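Long-range contacts in N-acetyltransferase domain-containing protein (Xanthomonas campestris pv. campestris, PDB 2OZH), which belongs to the GNAT superfamily and probably transfers an acyl group, most likely acetyl from acetyl-CoA, to a substrate not yet known: residues A[57-62]-A[72-77]; A[7-12]-A[46-51]; A[14-19]-A[37-42]. All blocks are in the same frame, centred on the assembly; numbering follows the deposited sequence.

Contact 1: residues A[57-62]-A[72-77]; sequences VAFARV and LGDVFV. With EDO (1,2-ethanediol), chain E.
Asp74 and Val75 both lie opposite Ala60, a beta bulge that shifts the register of two antiparallel strands by one residue. The evidence is in the flanking pairs: Phe59 bonds with Phe76 in both directions, and Arg61 does so with Gly73. Asp74 absorbs the extra residue with a positive phi of 61°. A bulge in this fourth strand is a hallmark of the GNAT fold, where it turns a backbone N-H toward the acyl-CoA site; consistent with this, Val75 N donates to O1 of an ethanediol (3.1 Å), probably from the crystallisation liquor; the same molecule also bonds to Ala109 O.

The bulge also swings the Asp74 side chain alongside Arg61. Arg61 bends at chi3 (66°) and grips one carboxylate oxygen side-on: Arg61 NE lies 2.7 Å and NH2 3.0 Å from Asp74 OD2, both from the same face of the carboxylate. Trp29 NE1 holds Asp74 OD1, while Arg61 NH1 pairs with Asp65 of the second subunit, so the salt bridge extends to the dimer interface. On the other side of the bulge, Phe59 CB sits over one face of the Phe76 ring, 3.5 Å from Phe76 CE2.

Contact 2: residues A[7-12]-A[46-51]; sequences VSTDNS and LCFGGF
The short edge strand 6-8 joins the sheet here, with Ser8 and Gly49 forming an antiparallel hydrogen-bonded pair. Ser8 N reaches Gly49 O at 2.9 Å, and the return bond from Gly49 N to Ser8 O is 2.8 Å; N-H...O angles of 163° and 165° show that both are nearly straight. Val7 faces Gly50 in the adjoining non-hydrogen-bonded pair, and its CG1 approaches the edge of the Phe48 ring.

Thr9 carries the packing just beyond the strand. Thr9 CG2 stands over one face of the Phe48 ring, offset toward the rim, 3.5 Å from Phe48 CE2, in a CH-pi contact. The methyl reaches that face because it is anti to the carbonyl carbon, with OG1 in the remaining position between N and C (chi1 54°). Thr9 CB also meets Leu46 CD1. In the GNAT topology this is the pairing of the first and second strands, with two helices in the connection between them; the side chains of Val7 and Phe48 pack on helix 86-96 on one face of the sheet.

After Ser8 the chain leaves the strand through two side-chain-stabilised turns. Ser8 OG accepts from Asp10 N in an ST turn, and Asp10 OD1 accepts from Ser12 N in an Asx turn, with Ser12 OG donating to the same oxygen from the same face of the carboxylate. Where the backbones separate, water takes over the pairing. One water accepts from Cys47 N at 2.9 Å and lies within donating distance of both Thr9 O and Asn11 OD1; a second lies between Asn11 OD1 and Cys47 O, 2.8 Å from Cys47 O. Asn11 OD1 also rests 3.5 Å from Cys47 CB, and Asn11 ND2 makes a weak hydrogen bond to Ile42 O.

Contact 3: residues A[14-19]-A[37-42]; sequences LDIGLI and LVQRAI
Ile16, in the first turn of helix 16-26, reaches toward Gln39 and Ile42 of helix 35-43 and accounts for much of this contact. Ile16 CB lies 4.1 Å from Gln39 OE1. From there the side chain forks: Ile16 CG2, anti to the backbone N, comes within 3.7 Å of Gln39 OE1, and CG1 is equally near that oxygen, so the amide oxygen sits beside both branches, the two side chains crossing at about a right angle. CG2 also makes a longer contact with Val38 CG1. Beyond CG1, the chain turns at chi2 (-64°), which carries Ile16 CD1 to Ile42 CD1, 3.6 Å away, where the two methyls meet tip to tip; Gln39 NE2 is 4.1 Å from the same Ile16 CD1.

Ile42 is the common partner on the other helix. Ile42 CD1 also meets Ile19 CD1, one turn further along, at 3.9 Å, while Ile42 CG2 turns to Leu14 CD1 at 3.7 Å. Ile19 CG2 extends the apolar seam to Val38 CG1. These are the two helices that link the first and second strands of the GNAT fold. Asp15 is the N-cap of the first: its OD1 accepts from Leu18 N, a capping bond in the helix's first turn.

No hydrogen bond crosses between the segments. Gln39 borders the seam with the hydrocarbon of Ile16 against its amide, and its NE2 is bonded within its own helix to Asp43 OD1. The helix and the residue leading into it are therefore held against helix 35-43 by branched aliphatic side chains, through dispersion and the hydrophobic effect rather than by directional polar bonds.

In the fold
Contacts 1 and 2 belong to one mixed sheet: strand 6-8 pairs with 46-52, 46-52 with 55-64, and 55-64 with 69-77, so backbone bonds such as Ala60 O to Phe48 N join them. Contact 3 is nested in the chain between the two strands of contact 2, and contact 1 follows both. The three centres lie about 10 to 11 Å apart. Phe59 ties them together, its ring touching Cys47 of contact 2 and Leu14, Ile19 and Ile42 of contact 3. The helix pair thus covers the sheet face bearing Phe59, while helix 86-96 packs on the face bearing Ala58, giving the layered arrangement of the GNAT fold, helices on both faces of the sheet.

Contact 1: residues A[57-62]-A[72-77]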
loop_
_atom_site.group_PDB
_atom_site.type_symbol
_atom_site.label_atom_id
_atom_site.label_comp_id
_atom_site.label_asym_id
_atom_site.label_seq_id
_atom_site.Cartn_x
_atom_site.Cartn_y
_atom_site.Cartn_z
ATOM N N VAL A 57 15.862 -15.623 -10.374
ATOM C CA VAL A 57 16.625 -14.608 -11.100
ATOM C C VAL A 57 16.020 -13.212 -11.004
ATOM O O VAL A 57 16.690 -12.241 -11.372
ATOM C CB VAL A 57 16.766 -14.978 -12.585
ATOM C CG1 VAL A 57 17.481 -16.347 -12.704
ATOM C CG2 VAL A 57 15.470 -14.976 -13.318
ATOM N N ALA A 58 14.777 -13.079 -10.535
ATOM C CA ALA A 58 14.120 -11.766 -10.547
ATOM C C ALA A 58 13.008 -11.774 -9.529
ATOM O O ALA A 58 12.542 -12.836 -9.094
ATOM C CB ALA A 58 13.564 -11.458 -11.929
ATOM N N PHE A 59 12.539 -10.576 -9.157
ATOM C CA PHE A 59 11.527 -10.409 -8.129
ATOM C C PHE A 59 10.794 -9.097 -8.329
ATOM O O PHE A 59 11.363 -8.126 -8.811
ATOM C CB PHE A 59 12.241 -10.330 -6.768
ATOM C CG PHE A 59 11.341 -10.360 -5.536
ATOM C CD1 PHE A 59 10.502 -11.430 -5.285
ATOM C CD2 PHE A 59 11.354 -9.322 -4.629
ATOM C CE1 PHE A 59 9.714 -11.466 -4.143
ATOM C CE2 PHE A 59 10.607 -9.361 -3.502
ATOM C CZ PHE A 59 9.803 -10.427 -3.225
ATOM N N ALA A 60 9.531 -9.096 -7.926
ATOM C CA ALA A 60 8.745 -7.869 -7.781
ATOM C C ALA A 60 7.726 -8.120 -6.714
ATOM O O ALA A 60 7.265 -9.239 -6.544
ATOM C CB ALA A 60 8.040 -7.514 -9.113
ATOM N N ARG A 61 7.364 -7.084 -5.975
ATOM C CA ARG A 61 6.498 -7.244 -4.825
ATOM C C ARG A 61 5.401 -6.186 -4.807
ATOM O O ARG A 61 5.684 -5.012 -5.021
ATOM C CB ARG A 61 7.296 -7.190 -3.521
ATOM C CG ARG A 61 6.460 -7.545 -2.294
ATOM C CD ARG A 61 7.327 -7.838 -1.090
ATOM N NE ARG A 61 8.070 -6.689 -0.608
ATOM C CZ ARG A 61 7.634 -5.854 0.325
ATOM N NH1 ARG A 61 6.406 -5.950 0.806
ATOM N NH2 ARG A 61 8.438 -4.931 0.796
ATOM N N VAL A 62 4.178 -6.628 -4.582
ATOM C CA VAL A 62 3.023 -5.746 -4.565
ATOM C C VAL A 62 2.317 -5.825 -3.208
ATOM O O VAL A 62 2.012 -6.907 -2.721
ATOM C CB VAL A 62 2.057 -6.094 -5.715
ATOM C CG1 VAL A 62 0.792 -5.221 -5.657
ATOM C CG2 VAL A 62 2.741 -5.953 -7.053
ATOM N N LEU A 72 3.869 -0.995 -5.667
ATOM C CA LEU A 72 4.920 -1.837 -6.224
ATOM C C LEU A 72 6.245 -1.449 -5.626
ATOM O O LEU A 72 6.604 -0.297 -5.584
ATOM C CB LEU A 72 4.966 -1.617 -7.733
ATOM C CG LEU A 72 6.026 -2.379 -8.528
ATOM C CD1 LEU A 72 5.721 -3.885 -8.520
ATOM C CD2 LEU A 72 6.154 -1.828 -9.955
ATOM N N GLY A 73 7.030 -2.455 -5.265
ATOM C CA GLY A 73 8.414 -2.231 -4.851
ATOM C C GLY A 73 9.253 -3.489 -4.950
ATOM O O GLY A 73 8.808 -4.535 -5.402
ATOM N N ASP A 74 10.495 -3.341 -4.529
ATOM C CA ASP A 74 11.465 -4.435 -4.452
ATOM C C ASP A 74 11.759 -5.085 -5.806
ATOM O O ASP A 74 12.182 -6.226 -5.859
ATOM C CB ASP A 74 11.059 -5.484 -3.423
ATOM C CG ASP A 74 11.126 -4.982 -1.988
ATOM O OD1 ASP A 74 11.826 -4.004 -1.698
ATOM O OD2 ASP A 74 10.545 -5.679 -1.129
ATOM N N VAL A 75 11.610 -4.366 -6.896
ATOM C CA VAL A 75 11.843 -4.937 -8.224
ATOM C C VAL A 75 13.315 -5.095 -8.462
ATOM O O VAL A 75 14.117 -4.139 -8.310
ATOM C CB VAL A 75 11.211 -4.056 -9.322
ATOM C CG1 VAL A 75 11.567 -4.582 -10.716
ATOM C CG2 VAL A 75 9.697 -3.975 -9.151
ATOM N N PHE A 76 13.733 -6.310 -8.849
ATOM C CA PHE A 76 15.094 -6.504 -9.256
ATOM C C PHE A 76 15.211 -7.690 -10.219
ATOM O O PHE A 76 14.393 -8.601 -10.222
ATOM C CB PHE A 76 16.049 -6.690 -8.055
ATOM C CG PHE A 76 15.898 -7.994 -7.277
ATOM C CD1 PHE A 76 16.430 -9.172 -7.759
ATOM C CD2 PHE A 76 15.309 -8.021 -6.030
ATOM C CE1 PHE A 76 16.363 -10.377 -7.025
ATOM C CE2 PHE A 76 15.224 -9.196 -5.308
ATOM C CZ PHE A 76 15.722 -10.360 -5.799
ATOM N N VAL A 77 16.301 -7.635 -10.993
ATOM C CA VAL A 77 16.804 -8.745 -11.804
ATOM C C VAL A 77 18.274 -8.882 -11.475
ATOM O O VAL A 77 18.977 -7.880 -11.444
ATOM C CB VAL A 77 16.594 -8.489 -13.304
ATOM C CG1 VAL A 77 17.229 -9.579 -14.129
ATOM C CG2 VAL A 77 15.113 -8.368 -13.622
HETATM C C1 EDO E . 9.867 -0.817 -8.186
HETATM O O1 EDO E . 10.659 -1.411 -7.139
HETATM C C2 EDO E . 9.647 0.648 -7.946
HETATM O O2 EDO E . 10.857 1.391 -8.122
HETATM O O HOH W 1 11.355 -3.131 0.967
#

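Contact 2: residues A[7-12]-A[46-51]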
loop_
_atom_site.group_PDB
_atom_site.type_symbol
_atom_site.label_atom_id
_atom_site.label_comp_id
_atom_site.label_asym_id
_atom_site.label_seq_id
_atom_site.Cartn_x
_atom_site.Cartn_y
_atom_site.Cartn_z
ATOM N N VAL A 7 7.335 -17.382 -14.188
ATOM C CA VAL A 7 6.858 -16.358 -13.283
ATOM C C VAL A 7 5.837 -17.004 -12.375
ATOM O O VAL A 7 4.899 -17.671 -12.847
ATOM C CB VAL A 7 6.224 -15.145 -14.024
ATOM C CG1 VAL A 7 5.739 -14.136 -13.012
ATOM C CG2 VAL A 7 7.295 -14.502 -14.942
ATOM N N SER A 8 6.033 -16.869 -11.069
ATOM C CA SER A 8 5.123 -17.426 -10.092
ATOM C C SER A 8 4.744 -16.423 -9.035
ATOM O O SER A 8 5.530 -15.521 -8.706
ATOM C CB SER A 8 5.782 -18.604 -9.399
ATOM O OG SER A 8 4.908 -19.221 -8.434
ATOM N N THR A 9 3.530 -16.585 -8.500
ATOM C CA THR A 9 3.112 -15.861 -7.322
ATOM C C THR A 9 2.991 -16.754 -6.083
ATOM O O THR A 9 2.460 -16.336 -5.061
ATOM C CB THR A 9 1.782 -15.119 -7.525
ATOM O OG1 THR A 9 0.801 -16.060 -7.984
ATOM C CG2 THR A 9 1.955 -14.006 -8.528
ATOM N N ASP A 10 3.526 -17.975 -6.155
ATOM C CA ASP A 10 3.554 -18.895 -5.029
ATOM C C ASP A 10 4.778 -18.619 -4.161
ATOM O O ASP A 10 5.908 -18.933 -4.569
ATOM C CB ASP A 10 3.564 -20.323 -5.578
ATOM C CG ASP A 10 3.520 -21.371 -4.490
ATOM O OD1 ASP A 10 3.787 -21.107 -3.308
ATOM O OD2 ASP A 10 3.231 -22.533 -4.870
ATOM N N ASN A 11 4.563 -18.049 -2.971
ATOM C CA ASN A 11 5.672 -17.670 -2.135
ATOM C C ASN A 11 6.556 -18.827 -1.739
ATOM O O ASN A 11 7.739 -18.603 -1.406
ATOM C CB ASN A 11 5.197 -16.976 -0.872
ATOM C CG ASN A 11 4.682 -15.554 -1.102
ATOM O OD1 ASN A 11 4.714 -15.023 -2.202
ATOM N ND2 ASN A 11 4.252 -14.933 -0.017
ATOM N N SER A 12 6.018 -20.047 -1.751
ATOM C CA SER A 12 6.837 -21.185 -1.377
ATOM C C SER A 12 8.029 -21.430 -2.301
ATOM O O SER A 12 8.996 -22.074 -1.876
ATOM C CB SER A 12 6.009 -22.463 -1.243
ATOM O OG SER A 12 5.555 -22.907 -2.504
ATOM N N LEU A 46 1.709 -9.740 -2.294
ATOM C CA LEU A 46 1.597 -10.524 -3.507
ATOM C C LEU A 46 2.919 -10.406 -4.236
ATOM O O LEU A 46 3.316 -9.348 -4.708
ATOM C CB LEU A 46 0.454 -10.029 -4.390
ATOM C CG LEU A 46 0.246 -10.769 -5.711
ATOM C CD1 LEU A 46 -0.058 -12.218 -5.503
ATOM C CD2 LEU A 46 -0.909 -10.120 -6.477
ATOM N N CYS A 47 3.670 -11.501 -4.224
ATOM C CA CYS A 47 5.039 -11.510 -4.702
ATOM C C CYS A 47 5.131 -12.246 -6.021
ATOM O O CYS A 47 4.449 -13.256 -6.234
ATOM C CB CYS A 47 5.977 -12.179 -3.708
ATOM S SG CYS A 47 6.026 -11.388 -2.087
ATOM N N PHE A 48 5.982 -11.723 -6.899
ATOM C CA PHE A 48 6.222 -12.281 -8.245
ATOM C C PHE A 48 7.686 -12.698 -8.295
ATOM O O PHE A 48 8.587 -11.862 -8.221
ATOM C CB PHE A 48 5.926 -11.224 -9.323
ATOM C CG PHE A 48 4.478 -10.818 -9.352
ATOM C CD1 PHE A 48 3.971 -9.957 -8.409
ATOM C CD2 PHE A 48 3.600 -11.316 -10.317
ATOM C CE1 PHE A 48 2.629 -9.609 -8.416
ATOM C CE2 PHE A 48 2.269 -10.984 -10.320
ATOM C CZ PHE A 48 1.783 -10.129 -9.373
ATOM N N GLY A 49 7.913 -13.989 -8.432
ATOM C CA GLY A 49 9.267 -14.485 -8.603
ATOM C C GLY A 49 9.487 -14.918 -10.022
ATOM O O GLY A 49 8.603 -15.493 -10.646
ATOM N N GLY A 50 10.676 -14.666 -10.547
ATOM C CA GLY A 50 11.081 -15.181 -11.830
ATOM C C GLY A 50 12.216 -16.182 -11.653
ATOM O O GLY A 50 13.123 -15.942 -10.862
ATOM N N PHE A 51 12.082 -17.299 -12.349
ATOM C CA PHE A 51 12.972 -18.441 -12.155
ATOM C C PHE A 51 13.459 -18.985 -13.483
ATOM O O PHE A 51 12.674 -19.073 -14.441
ATOM C CB PHE A 51 12.242 -19.568 -11.416
ATOM C CG PHE A 51 11.660 -19.145 -10.087
ATOM C CD1 PHE A 51 10.424 -18.543 -10.031
ATOM C CD2 PHE A 51 12.359 -19.327 -8.902
ATOM C CE1 PHE A 51 9.886 -18.145 -8.850
ATOM C CE2 PHE A 51 11.840 -18.919 -7.710
ATOM C CZ PHE A 51 10.619 -18.349 -7.662
HETATM O O HOH W 2 2.508 -14.093 -3.485
HETATM O O HOH W 3 5.734 -15.443 -4.983
#

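Contact 3: residues A[14-19]-A[37-42]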
loop_
_atom_site.group_PDB
_atom_site.type_symbol
_atom_site.label_atom_id
_atom_site.label_comp_id
_atom_site.label_asym_id
_atom_site.label_seq_id
_atom_site.Cartn_x
_atom_site.Cartn_y
_atom_site.Cartn_z
ATOM N N LEU A 14 9.836 -18.936 -3.597
ATOM C CA LEU A 14 10.822 -17.856 -3.470
ATOM C C LEU A 14 12.067 -18.315 -2.730
ATOM O O LEU A 14 11.982 -19.098 -1.766
ATOM C CB LEU A 14 10.209 -16.669 -2.738
ATOM C CG LEU A 14 9.041 -15.967 -3.438
ATOM C CD1 LEU A 14 8.417 -14.966 -2.483
ATOM C CD2 LEU A 14 9.480 -15.292 -4.727
ATOM N N ASP A 15 13.201 -17.768 -3.136
ATOM C CA ASP A 15 14.480 -17.976 -2.459
ATOM C C ASP A 15 14.645 -16.789 -1.518
ATOM O O ASP A 15 15.134 -15.731 -1.900
ATOM C CB ASP A 15 15.592 -18.080 -3.497
ATOM C CG ASP A 15 16.966 -18.375 -2.900
ATOM O OD1 ASP A 15 17.150 -18.119 -1.687
ATOM O OD2 ASP A 15 17.845 -18.814 -3.683
ATOM N N ILE A 16 14.183 -16.939 -0.280
ATOM C CA ILE A 16 14.138 -15.839 0.665
ATOM C C ILE A 16 15.538 -15.337 0.955
ATOM O O ILE A 16 15.739 -14.127 1.074
ATOM C CB ILE A 16 13.395 -16.251 1.975
ATOM C CG1 ILE A 16 11.986 -16.791 1.681
ATOM C CG2 ILE A 16 13.363 -15.095 2.945
ATOM C CD1 ILE A 16 11.025 -15.808 1.080
ATOM N N GLY A 17 16.510 -16.234 1.079
ATOM C CA GLY A 17 17.872 -15.793 1.360
ATOM C C GLY A 17 18.424 -14.950 0.246
ATOM O O GLY A 17 19.106 -13.946 0.488
ATOM N N LEU A 18 18.194 -15.361 -0.999
ATOM C CA LEU A 18 18.626 -14.537 -2.130
ATOM C C LEU A 18 17.982 -13.156 -2.095
ATOM O O LEU A 18 18.642 -12.140 -2.371
ATOM C CB LEU A 18 18.269 -15.233 -3.454
ATOM C CG LEU A 18 18.508 -14.413 -4.722
ATOM C CD1 LEU A 18 19.948 -14.276 -5.061
ATOM C CD2 LEU A 18 17.706 -14.970 -5.889
ATOM N N ILE A 19 16.680 -13.101 -1.830
ATOM C CA ILE A 19 15.986 -11.847 -1.813
ATOM C C ILE A 19 16.540 -10.981 -0.692
ATOM O O ILE A 19 16.750 -9.788 -0.861
ATOM C CB ILE A 19 14.461 -12.075 -1.656
ATOM C CG1 ILE A 19 13.886 -12.784 -2.871
ATOM C CG2 ILE A 19 13.740 -10.757 -1.393
ATOM C CD1 ILE A 19 12.532 -13.402 -2.570
ATOM N N LEU A 37 12.151 -9.076 8.661
ATOM C CA LEU A 37 11.278 -8.125 7.995
ATOM C C LEU A 37 11.040 -8.532 6.562
ATOM O O LEU A 37 9.958 -8.337 6.015
ATOM C CB LEU A 37 11.795 -6.681 8.037
ATOM C CG LEU A 37 11.693 -5.955 9.342
ATOM C CD1 LEU A 37 11.979 -4.472 9.097
ATOM C CD2 LEU A 37 10.287 -6.153 9.978
ATOM N N VAL A 38 12.074 -9.045 5.892
ATOM C CA VAL A 38 11.890 -9.567 4.527
ATOM C C VAL A 38 10.836 -10.657 4.547
ATOM O O VAL A 38 9.932 -10.652 3.717
ATOM C CB VAL A 38 13.240 -10.086 3.955
ATOM C CG1 VAL A 38 13.021 -10.786 2.621
ATOM C CG2 VAL A 38 14.210 -8.930 3.781
ATOM N N GLN A 39 10.952 -11.601 5.465
ATOM C CA GLN A 39 10.014 -12.695 5.524
ATOM C C GLN A 39 8.607 -12.206 5.815
ATOM O O GLN A 39 7.656 -12.624 5.133
ATOM C CB GLN A 39 10.413 -13.726 6.566
ATOM C CG GLN A 39 9.505 -14.968 6.529
ATOM C CD GLN A 39 9.718 -15.852 5.328
ATOM O OE1 GLN A 39 10.800 -16.434 5.175
ATOM N NE2 GLN A 39 8.710 -15.992 4.490
ATOM N N ARG A 40 8.469 -11.324 6.806
ATOM C CA ARG A 40 7.146 -10.799 7.136
ATOM C C ARG A 40 6.539 -10.039 5.957
ATOM O O ARG A 40 5.355 -10.195 5.630
ATOM C CB ARG A 40 7.239 -9.917 8.371
ATOM C CG ARG A 40 5.900 -9.391 8.862
ATOM C CD ARG A 40 5.993 -8.754 10.251
ATOM N NE ARG A 40 6.545 -9.727 11.189
ATOM C CZ ARG A 40 7.697 -9.622 11.859
ATOM N NH1 ARG A 40 8.446 -8.534 11.808
ATOM N NH2 ARG A 40 8.086 -10.635 12.639
ATOM N N ALA A 41 7.347 -9.221 5.312
ATOM C CA ALA A 41 6.874 -8.462 4.171
ATOM C C ALA A 41 6.342 -9.389 3.106
ATOM O O ALA A 41 5.257 -9.182 2.554
ATOM C CB ALA A 41 8.016 -7.615 3.595
ATOM N N ILE A 42 7.106 -10.428 2.765
ATOM C CA ILE A 42 6.703 -11.378 1.746
ATOM C C ILE A 42 5.411 -12.086 2.126
ATOM O O ILE A 42 4.522 -12.257 1.282
ATOM C CB ILE A 42 7.892 -12.348 1.478
ATOM C CG1 ILE A 42 8.944 -11.620 0.631
ATOM C CG2 ILE A 42 7.433 -13.645 0.832
ATOM C CD1 ILE A 42 10.261 -12.359 0.476
#